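Long-range contacts in AgaA (Rhizobium radiobacter, PDB 6HLX), which binds the opine agropinic acid in the periplasm and probably delivers it to an ABC transporter for import into the bacterium: residues G7-P12 against S330-Q335; P239-Q244 against F374-S379; L326-Q331 against L355-W360. All blocks are in the same frame, centred on the assembly; numbering follows the deposited sequence.

Contact 1: residues G7-P12 against S330-Q335. With G9Z (agropinic acid), chain E.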
# COMPACT_ATOMS: atom_id res chain seq x y z
N GLY A 7 3.40 -15.37 -10.73
CA GLY A 7 4.51 -14.53 -11.16
C GLY A 7 4.43 -13.17 -10.51
O GLY A 7 3.58 -12.35 -10.89
N LEU A 8 5.30 -12.91 -9.53
CA LEU A 8 5.36 -11.61 -8.85
C LEU A 8 6.28 -10.63 -9.63
O LEU A 8 7.26 -11.05 -10.24
CB LEU A 8 5.95 -11.75 -7.43
CG LEU A 8 5.16 -12.46 -6.35
CD1 LEU A 8 6.05 -12.60 -5.10
CD2 LEU A 8 3.85 -11.72 -6.02
N SER A 9 6.01 -9.31 -9.48
CA SER A 9 6.79 -8.27 -10.15
C SER A 9 8.16 -8.04 -9.52
O SER A 9 8.93 -7.22 -10.03
CB SER A 9 6.01 -6.96 -10.22
OG SER A 9 5.80 -6.47 -8.91
N GLY A 10 8.46 -8.76 -8.43
CA GLY A 10 9.76 -8.66 -7.78
C GLY A 10 9.93 -9.63 -6.64
O GLY A 10 8.96 -10.21 -6.15
N GLU A 11 11.16 -9.70 -6.14
CA GLU A 11 11.47 -10.51 -4.98
C GLU A 11 11.27 -9.65 -3.73
O GLU A 11 11.85 -8.56 -3.65
CB GLU A 11 12.92 -11.02 -5.07
CG GLU A 11 13.39 -11.78 -3.84
CD GLU A 11 14.67 -12.58 -4.04
OE1 GLU A 11 14.86 -13.58 -3.32
OE2 GLU A 11 15.48 -12.21 -4.92
N PRO A 12 10.52 -10.12 -2.71
CA PRO A 12 10.37 -9.30 -1.49
C PRO A 12 11.72 -9.05 -0.82
O PRO A 12 12.54 -9.97 -0.67
CB PRO A 12 9.50 -10.18 -0.59
CG PRO A 12 8.68 -11.02 -1.57
CD PRO A 12 9.70 -11.35 -2.65
N SER A 330 13.92 1.68 -11.96
CA SER A 330 13.90 1.16 -13.33
C SER A 330 13.17 -0.21 -13.33
O SER A 330 12.98 -0.79 -14.40
CB SER A 330 15.32 0.97 -13.83
OG SER A 330 15.98 0.24 -12.81
N GLN A 331 12.81 -0.77 -12.16
CA GLN A 331 12.16 -2.10 -12.09
C GLN A 331 10.73 -2.11 -12.66
O GLN A 331 10.25 -3.17 -13.10
CB GLN A 331 12.18 -2.61 -10.65
CG GLN A 331 11.71 -4.10 -10.57
CD GLN A 331 12.09 -4.84 -9.31
OE1 GLN A 331 11.43 -5.84 -8.93
NE2 GLN A 331 13.16 -4.42 -8.66
N TYR A 332 10.05 -0.96 -12.60
CA TYR A 332 8.69 -0.82 -13.10
C TYR A 332 8.77 0.23 -14.19
O TYR A 332 9.08 1.39 -13.91
CB TYR A 332 7.75 -0.38 -11.96
CG TYR A 332 7.64 -1.45 -10.90
CD1 TYR A 332 8.60 -1.58 -9.89
CD2 TYR A 332 6.60 -2.38 -10.93
CE1 TYR A 332 8.53 -2.60 -8.95
CE2 TYR A 332 6.52 -3.41 -9.99
CZ TYR A 332 7.50 -3.53 -9.02
OH TYR A 332 7.41 -4.52 -8.08
N SER A 333 8.59 -0.19 -15.44
CA SER A 333 8.71 0.76 -16.56
C SER A 333 7.84 1.99 -16.36
O SER A 333 8.28 3.10 -16.70
CB SER A 333 8.38 0.09 -17.88
OG SER A 333 9.40 -0.84 -18.18
N PHE A 334 6.62 1.82 -15.79
CA PHE A 334 5.79 3.04 -15.61
C PHE A 334 6.42 4.05 -14.65
O PHE A 334 6.21 5.24 -14.81
CB PHE A 334 4.35 2.68 -15.22
CG PHE A 334 4.19 2.09 -13.83
CD1 PHE A 334 4.05 2.91 -12.72
CD2 PHE A 334 4.16 0.71 -13.65
CE1 PHE A 334 3.92 2.36 -11.44
CE2 PHE A 334 4.01 0.16 -12.37
CZ PHE A 334 3.89 0.99 -11.27
N GLN A 335 7.17 3.58 -13.64
CA GLN A 335 7.83 4.47 -12.68
C GLN A 335 8.97 5.22 -13.39
O GLN A 335 9.09 6.46 -13.29
CB GLN A 335 8.38 3.66 -11.51
CG GLN A 335 7.32 3.13 -10.55
CD GLN A 335 7.40 3.81 -9.20
OE1 GLN A 335 8.35 4.52 -8.87
NE2 GLN A 335 6.38 3.59 -8.39
OAM G9Z E . 5.40 -2.08 -4.40
CAB G9Z E . 5.39 -1.32 -5.38
CAC G9Z E . 6.13 -1.58 -6.55
CB G9Z E . 5.83 -0.40 -7.53
CA G9Z E . 5.02 0.59 -6.70
C G9Z E . 3.81 0.96 -7.38
O G9Z E . 2.80 0.23 -7.27
N G9Z E . 4.80 -0.11 -5.40
CAG G9Z E . 3.92 0.41 -4.29
CAH G9Z E . 4.66 1.47 -3.47
OAP G9Z E . 4.93 2.56 -4.35
CAI G9Z E . 3.86 1.96 -2.26
OAQ G9Z E . 3.24 0.82 -1.61
CAJ G9Z E . 4.78 2.65 -1.20
OAR G9Z E . 3.98 3.09 -0.09
CAK G9Z E . 5.67 3.81 -1.71
OAT G9Z E . 6.65 4.15 -0.70
CAL G9Z E . 4.86 5.04 -2.14
OAS G9Z E . 5.73 6.03 -2.73
OXT G9Z E . 3.84 2.00 -8.10
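Ser-9 and Tyr-332 meet hydroxyl to hydroxyl: Ser-9 OG lies 2.7 Å from Tyr-332 OH, a hydrogen bond in which either group could be the donor. The serine comes in at the edge of the phenol, close to the ring plane, and its OG also passes 3.3 Å from Tyr-332 CE2. A chi1 of 65° sets this hydroxyl between the backbone N and the carbonyl carbon of Ser-9, facing the tyrosine. Approach along the edge leaves a face of the ring to the ligand. Agropinic acid lays its lactam ring there, with its CB 3.6 Å above the plane over the centre and its CAC 3.4 Å from Tyr-332 CZ, a CH-pi type of packing. Beyond the tyrosine, which is the N-cap residue of helix 333-347, Phe-334 turns its edge to the ligand carboxylate, CZ lying 3.3 Å from OXT of agropinic acid. Gln-335 NE2 donates to the same OXT across 3.0 Å, at an N-H...O angle of 146°; a bend at chi2 (-111°) brings the amide round to it. Tyr-216 meets the tyrosine ring as well, and its own OH bonds the ligand. One hydroxyl pair thus ties the loop after strand 3-8 to the start of the helix and restrains the phenol at its rim, while the apolar face receives the lactam and the amide meets the carboxylate.

Contact 2: residues P239-Q244 against F374-S379. With G9Z (agropinic acid), chain E.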
# COMPACT_ATOMS: atom_id res chain seq x y z
N PRO A 239 -5.05 2.77 -7.78
CA PRO A 239 -3.92 3.62 -7.39
C PRO A 239 -3.80 4.91 -8.16
O PRO A 239 -4.37 5.06 -9.24
CB PRO A 239 -2.68 2.72 -7.62
CG PRO A 239 -3.23 1.30 -7.92
CD PRO A 239 -4.59 1.58 -8.54
N PHE A 240 -3.01 5.82 -7.61
CA PHE A 240 -2.71 7.09 -8.26
C PHE A 240 -1.18 7.22 -8.40
O PHE A 240 -0.41 6.55 -7.69
CB PHE A 240 -3.29 8.29 -7.46
CG PHE A 240 -3.03 8.23 -5.96
CD1 PHE A 240 -1.77 8.51 -5.44
CD2 PHE A 240 -4.06 7.91 -5.08
CE1 PHE A 240 -1.53 8.42 -4.06
CE2 PHE A 240 -3.82 7.85 -3.70
CZ PHE A 240 -2.56 8.09 -3.19
N MET A 241 -0.75 8.10 -9.31
CA MET A 241 0.65 8.48 -9.52
C MET A 241 0.79 9.93 -9.09
O MET A 241 -0.06 10.76 -9.42
CB MET A 241 1.09 8.36 -11.00
CG MET A 241 1.06 6.93 -11.54
SD MET A 241 2.11 5.78 -10.64
CE MET A 241 3.71 6.44 -11.01
N GLY A 242 1.88 10.25 -8.42
CA GLY A 242 2.12 11.62 -7.97
C GLY A 242 3.52 11.78 -7.43
O GLY A 242 4.43 11.07 -7.87
N LEU A 243 3.71 12.74 -6.51
CA LEU A 243 5.03 12.98 -5.93
C LEU A 243 4.94 13.17 -4.43
O LEU A 243 4.02 13.85 -3.96
CB LEU A 243 5.65 14.26 -6.54
CG LEU A 243 6.08 14.21 -8.02
CD1 LEU A 243 6.32 15.61 -8.55
CD2 LEU A 243 7.38 13.37 -8.19
N GLN A 244 5.94 12.66 -3.72
CA GLN A 244 6.19 12.89 -2.30
C GLN A 244 7.45 13.74 -2.27
O GLN A 244 8.39 13.47 -3.03
CB GLN A 244 6.45 11.56 -1.55
CG GLN A 244 5.19 10.75 -1.38
CD GLN A 244 5.49 9.31 -1.13
OE1 GLN A 244 5.32 8.48 -2.02
NE2 GLN A 244 5.97 8.97 0.08
N PHE A 374 12.89 14.31 -3.74
CA PHE A 374 11.49 13.96 -4.03
C PHE A 374 11.44 12.63 -4.72
O PHE A 374 12.46 12.15 -5.21
CB PHE A 374 10.68 15.06 -4.75
CG PHE A 374 10.96 15.45 -6.19
CD1 PHE A 374 12.27 15.49 -6.68
CD2 PHE A 374 9.94 15.94 -7.00
CE1 PHE A 374 12.54 15.97 -7.97
CE2 PHE A 374 10.21 16.42 -8.29
CZ PHE A 374 11.51 16.43 -8.76
N THR A 375 10.27 11.96 -4.65
CA THR A 375 10.15 10.61 -5.22
C THR A 375 8.84 10.42 -5.93
O THR A 375 7.84 11.03 -5.53
CB THR A 375 10.38 9.51 -4.14
OG1 THR A 375 10.39 8.20 -4.75
CG2 THR A 375 9.30 9.51 -3.02
N VAL A 376 8.88 9.64 -7.03
CA VAL A 376 7.66 9.26 -7.74
C VAL A 376 6.83 8.40 -6.75
O VAL A 376 7.34 7.45 -6.13
CB VAL A 376 7.98 8.48 -9.04
CG1 VAL A 376 6.72 7.84 -9.64
CG2 VAL A 376 8.66 9.41 -10.05
N MET A 377 5.55 8.74 -6.62
CA MET A 377 4.64 8.06 -5.70
C MET A 377 3.64 7.29 -6.56
O MET A 377 2.92 7.90 -7.34
CB MET A 377 3.89 9.14 -4.85
CG MET A 377 2.71 8.59 -4.02
SD MET A 377 1.93 9.86 -2.99
CE MET A 377 1.20 10.99 -4.27
N GLY A 378 3.62 5.97 -6.41
CA GLY A 378 2.66 5.06 -7.04
C GLY A 378 1.98 4.39 -5.87
O GLY A 378 2.59 3.55 -5.22
N SER A 379 0.78 4.86 -5.47
CA SER A 379 0.23 4.36 -4.21
C SER A 379 -1.27 4.50 -4.10
O SER A 379 -1.94 4.73 -5.11
CB SER A 379 0.92 5.04 -3.02
OG SER A 379 0.80 4.23 -1.85
OAM G9Z E . 5.40 -2.08 -4.40
CAB G9Z E . 5.39 -1.32 -5.38
CAC G9Z E . 6.13 -1.58 -6.55
CB G9Z E . 5.83 -0.40 -7.53
CA G9Z E . 5.02 0.59 -6.70
C G9Z E . 3.81 0.96 -7.38
O G9Z E . 2.80 0.23 -7.27
N G9Z E . 4.80 -0.11 -5.40
CAG G9Z E . 3.92 0.41 -4.29
CAH G9Z E . 4.66 1.47 -3.47
OAP G9Z E . 4.93 2.56 -4.35
CAI G9Z E . 3.86 1.96 -2.26
OAQ G9Z E . 3.24 0.82 -1.61
CAJ G9Z E . 4.78 2.65 -1.20
OAR G9Z E . 3.98 3.09 -0.09
CAK G9Z E . 5.67 3.81 -1.71
OAT G9Z E . 6.65 4.15 -0.70
CAL G9Z E . 4.86 5.04 -2.14
OAS G9Z E . 5.73 6.03 -2.73
OXT G9Z E . 3.84 2.00 -8.10
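Gly-242 and Met-377 exchange two backbone hydrogen bonds, Gly-242 N reaching Met-377 O at 2.8 Å, while Met-377 N sits 52° out of the carbonyl plane of Gly-242. They form one of three antiparallel hydrogen-bonded pairs; Phe-240 with Ser-379 and Gln-244 with Thr-375 bring the total to six bonds. Each strand also accepts a short bond from agropinic acid: OAS of the ligand donates to Gln-244 OE1 at 2.6 Å, and its OAP to Gly-378 O at 2.7 Å. The Gln-244 amide is fixed from its other end too, since NE2 donates to the carbonyls of Thr-402 and Asn-404. CA-H...O contacts fill the steps between the pairs, the closest from Met-241 CA to Met-377 O.

On the face carrying Phe-240, Gln-244, Met-377 and Ser-379, Met-377 runs over Gly-242, which offers no side chain in its way. Its CG is anti to the backbone N (chi1 169°), and a turn at chi3 carries CE to 3.8 Å from Phe-240 CE1. SD lies in the plane of that phenyl ring, 5.3 Å from the centroid, an edge-on Met-aromatic contact, while Ser-379 O stands 3.6 Å above one face. Gln-244 crosses Met-377 at about a right angle, its OE1 3.2 Å from Met-377 CB. On the face of Met-241, Leu-243 and Val-376, apolar side chains meet: Met-241 CE reaches Val-376 CG1 at 3.6 Å. Leu-243 also packs obliquely on Phe-374.

Helix 333-347 lies against this face, with Phe-334 and Thr-338 on Met-241 and Ile-342 on Leu-243. Strands 446-451 and 322-327 flank the pair, placing it inside a six-stranded mixed sheet.

Contact 3: residues L326-Q331 against L355-W360. With G9Z (agropinic acid), chain E.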
# COMPACT_ATOMS: atom_id res chain seq x y z
N LEU A 326 15.46 13.30 -8.51
CA LEU A 326 14.18 12.58 -8.38
C LEU A 326 14.44 11.09 -8.25
O LEU A 326 15.05 10.48 -9.14
CB LEU A 326 13.29 12.83 -9.60
CG LEU A 326 11.93 12.08 -9.72
CD1 LEU A 326 11.00 12.42 -8.55
CD2 LEU A 326 11.26 12.45 -11.03
N LEU A 327 13.95 10.51 -7.15
CA LEU A 327 14.08 9.07 -6.91
C LEU A 327 12.89 8.33 -7.50
O LEU A 327 11.73 8.63 -7.18
CB LEU A 327 14.18 8.78 -5.40
CG LEU A 327 14.18 7.30 -4.98
CD1 LEU A 327 15.42 6.55 -5.53
CD2 LEU A 327 14.06 7.16 -3.47
N ALA A 328 13.17 7.31 -8.29
CA ALA A 328 12.11 6.42 -8.78
C ALA A 328 12.75 5.03 -8.89
O ALA A 328 13.56 4.68 -8.02
CB ALA A 328 11.54 6.92 -10.12
N THR A 329 12.40 4.24 -9.90
CA THR A 329 12.98 2.89 -10.08
C THR A 329 12.98 2.54 -11.55
O THR A 329 12.11 3.01 -12.29
CB THR A 329 12.19 1.83 -9.25
OG1 THR A 329 12.82 0.53 -9.36
CG2 THR A 329 10.70 1.72 -9.68
N SER A 330 13.92 1.68 -11.96
CA SER A 330 13.90 1.16 -13.33
C SER A 330 13.17 -0.21 -13.33
O SER A 330 12.98 -0.79 -14.40
CB SER A 330 15.32 0.97 -13.83
OG SER A 330 15.98 0.24 -12.81
N GLN A 331 12.81 -0.77 -12.16
CA GLN A 331 12.16 -2.10 -12.09
C GLN A 331 10.73 -2.11 -12.66
O GLN A 331 10.25 -3.17 -13.10
CB GLN A 331 12.18 -2.61 -10.65
CG GLN A 331 11.71 -4.10 -10.57
CD GLN A 331 12.09 -4.84 -9.31
OE1 GLN A 331 11.43 -5.84 -8.93
NE2 GLN A 331 13.16 -4.42 -8.66
N LEU A 355 17.88 11.92 -12.45
CA LEU A 355 17.12 10.74 -12.03
C LEU A 355 17.95 9.69 -11.33
O LEU A 355 19.06 9.35 -11.79
CB LEU A 355 16.43 10.08 -13.24
CG LEU A 355 15.48 10.94 -14.07
CD1 LEU A 355 14.89 10.13 -15.21
CD2 LEU A 355 14.37 11.55 -13.22
N ASP A 356 17.38 9.10 -10.26
CA ASP A 356 17.97 7.97 -9.56
C ASP A 356 16.99 6.84 -9.76
O ASP A 356 15.87 6.91 -9.27
CB ASP A 356 18.23 8.27 -8.08
CG ASP A 356 19.38 9.26 -7.93
OD1 ASP A 356 20.43 9.05 -8.56
OD2 ASP A 356 19.20 10.26 -7.21
N LEU A 357 17.39 5.82 -10.53
CA LEU A 357 16.52 4.72 -10.95
C LEU A 357 17.10 3.37 -10.55
O LEU A 357 17.38 2.54 -11.42
CB LEU A 357 16.32 4.78 -12.48
CG LEU A 357 15.74 6.10 -13.04
CD1 LEU A 357 15.73 6.09 -14.55
CD2 LEU A 357 14.36 6.42 -12.45
N PRO A 358 17.23 3.09 -9.24
CA PRO A 358 17.73 1.77 -8.83
C PRO A 358 16.62 0.72 -8.89
O PRO A 358 15.49 1.03 -9.28
CB PRO A 358 18.14 2.02 -7.38
CG PRO A 358 17.11 3.00 -6.89
CD PRO A 358 16.87 3.92 -8.07
N ASP A 359 16.90 -0.51 -8.46
CA ASP A 359 15.85 -1.54 -8.42
C ASP A 359 14.84 -1.19 -7.31
O ASP A 359 15.07 -0.24 -6.55
CB ASP A 359 16.43 -2.94 -8.28
CG ASP A 359 16.98 -3.33 -6.91
OD1 ASP A 359 17.00 -2.49 -6.01
OD2 ASP A 359 17.37 -4.50 -6.74
N TRP A 360 13.74 -1.95 -7.21
CA TRP A 360 12.70 -1.59 -6.25
C TRP A 360 13.15 -1.60 -4.80
O TRP A 360 12.90 -0.63 -4.08
CB TRP A 360 11.42 -2.45 -6.44
CG TRP A 360 10.36 -2.01 -5.50
CD1 TRP A 360 9.98 -2.65 -4.35
CD2 TRP A 360 9.72 -0.73 -5.47
NE1 TRP A 360 9.05 -1.89 -3.68
CE2 TRP A 360 8.88 -0.71 -4.34
CE3 TRP A 360 9.73 0.37 -6.34
CZ2 TRP A 360 8.07 0.40 -4.04
CZ3 TRP A 360 8.92 1.46 -6.05
CH2 TRP A 360 8.12 1.47 -4.90
OAM G9Z E . 5.40 -2.08 -4.40
CAB G9Z E . 5.39 -1.32 -5.38
CAC G9Z E . 6.13 -1.58 -6.55
CB G9Z E . 5.83 -0.40 -7.53
CA G9Z E . 5.02 0.59 -6.70
C G9Z E . 3.81 0.96 -7.38
O G9Z E . 2.80 0.23 -7.27
N G9Z E . 4.80 -0.11 -5.40
CAG G9Z E . 3.92 0.41 -4.29
CAH G9Z E . 4.66 1.47 -3.47
OAP G9Z E . 4.93 2.56 -4.35
CAI G9Z E . 3.86 1.96 -2.26
OAQ G9Z E . 3.24 0.82 -1.61
CAJ G9Z E . 4.78 2.65 -1.20
OAR G9Z E . 3.98 3.09 -0.09
CAK G9Z E . 5.67 3.81 -1.71
OAT G9Z E . 6.65 4.15 -0.70
CAL G9Z E . 4.86 5.04 -2.14
OAS G9Z E . 5.73 6.03 -2.73
OXT G9Z E . 3.84 2.00 -8.10
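Leu-326 and Asp-356 lie near the end of the backbone pairing: Asp-356 N donates to Leu-326 O at 2.9 Å, and Ala-328 N to Asp-356 O at 2.9 Å with an N-H...O angle of 173°. These bonds belong to the last parallel bridges, Leu-326 with Leu-355 and Leu-327 with Asp-356, between strands 322-327 and 351-356, which helix 333-347 connects as a beta-alpha-beta unit.

Side-chain hydroxyls carry the polar contact past the strand ends. Thr-329 OG1, anti to the backbone N (chi1 -176°), donates to Pro-358 O at 2.7 Å in the carbonyl plane. The same carbonyl takes Ser-330 N from 38° above its plane, so it is gripped twice. Thr-329 OG1 also accepts from Gln-331 N at 3.1 Å, closing an ST turn, and Ser-330 OG bonds Leu-357 O.

Apolar contacts continue from the strands into the loops that follow. Leu-326 and Leu-355 lie side by side, pointing the same way, with their CD2 methyls 3.9 Å apart; Ala-328 CB meets Leu-357 CD2, and the Leu-327 side chain crosses Pro-358 at about a right angle, CD1 resting on the proline CD.

The aromatic contact reaches the pocket. Thr-329 CG2 touches Trp-360 at its benzo edge, in the ring plane, 3.7 Å from CE3. Over one face of the indole lies agropinic acid, whose CAC stands 3.6 Å above the plane; Trp-360 NE1 donates to Pro-21 O. With a methyl against its edge and NE1 bonded to a carbonyl, the indole is probably limited in sliding within its plane and presents a flat wall to the lactam. The threonine divides its roles, its hydroxyl joining the two loops while its methyl packs on the tryptophan edge.

From the N terminus, the turn after strand 3-8 opens contact 1, which closes only at residues 330-335, 318 residues on. Residues 239-244 lie inside that loop, yet their partner 374-379 lies beyond it, so contacts 1 and 2 cross. Contact 3, 326-331 with 355-360, is nested within the loop closed by contact 2 and shares Ser-330 and Gln-331 with contact 1. Strands 374-379 and 322-327 are neighbours in one sheet, joining contacts 2 and 3, while contact 1 ties that sheet's helix 333-347 to the sheet containing strand 3-8. All three contacts touch agropinic acid; in contact 1 it is residues 330-335 that do so.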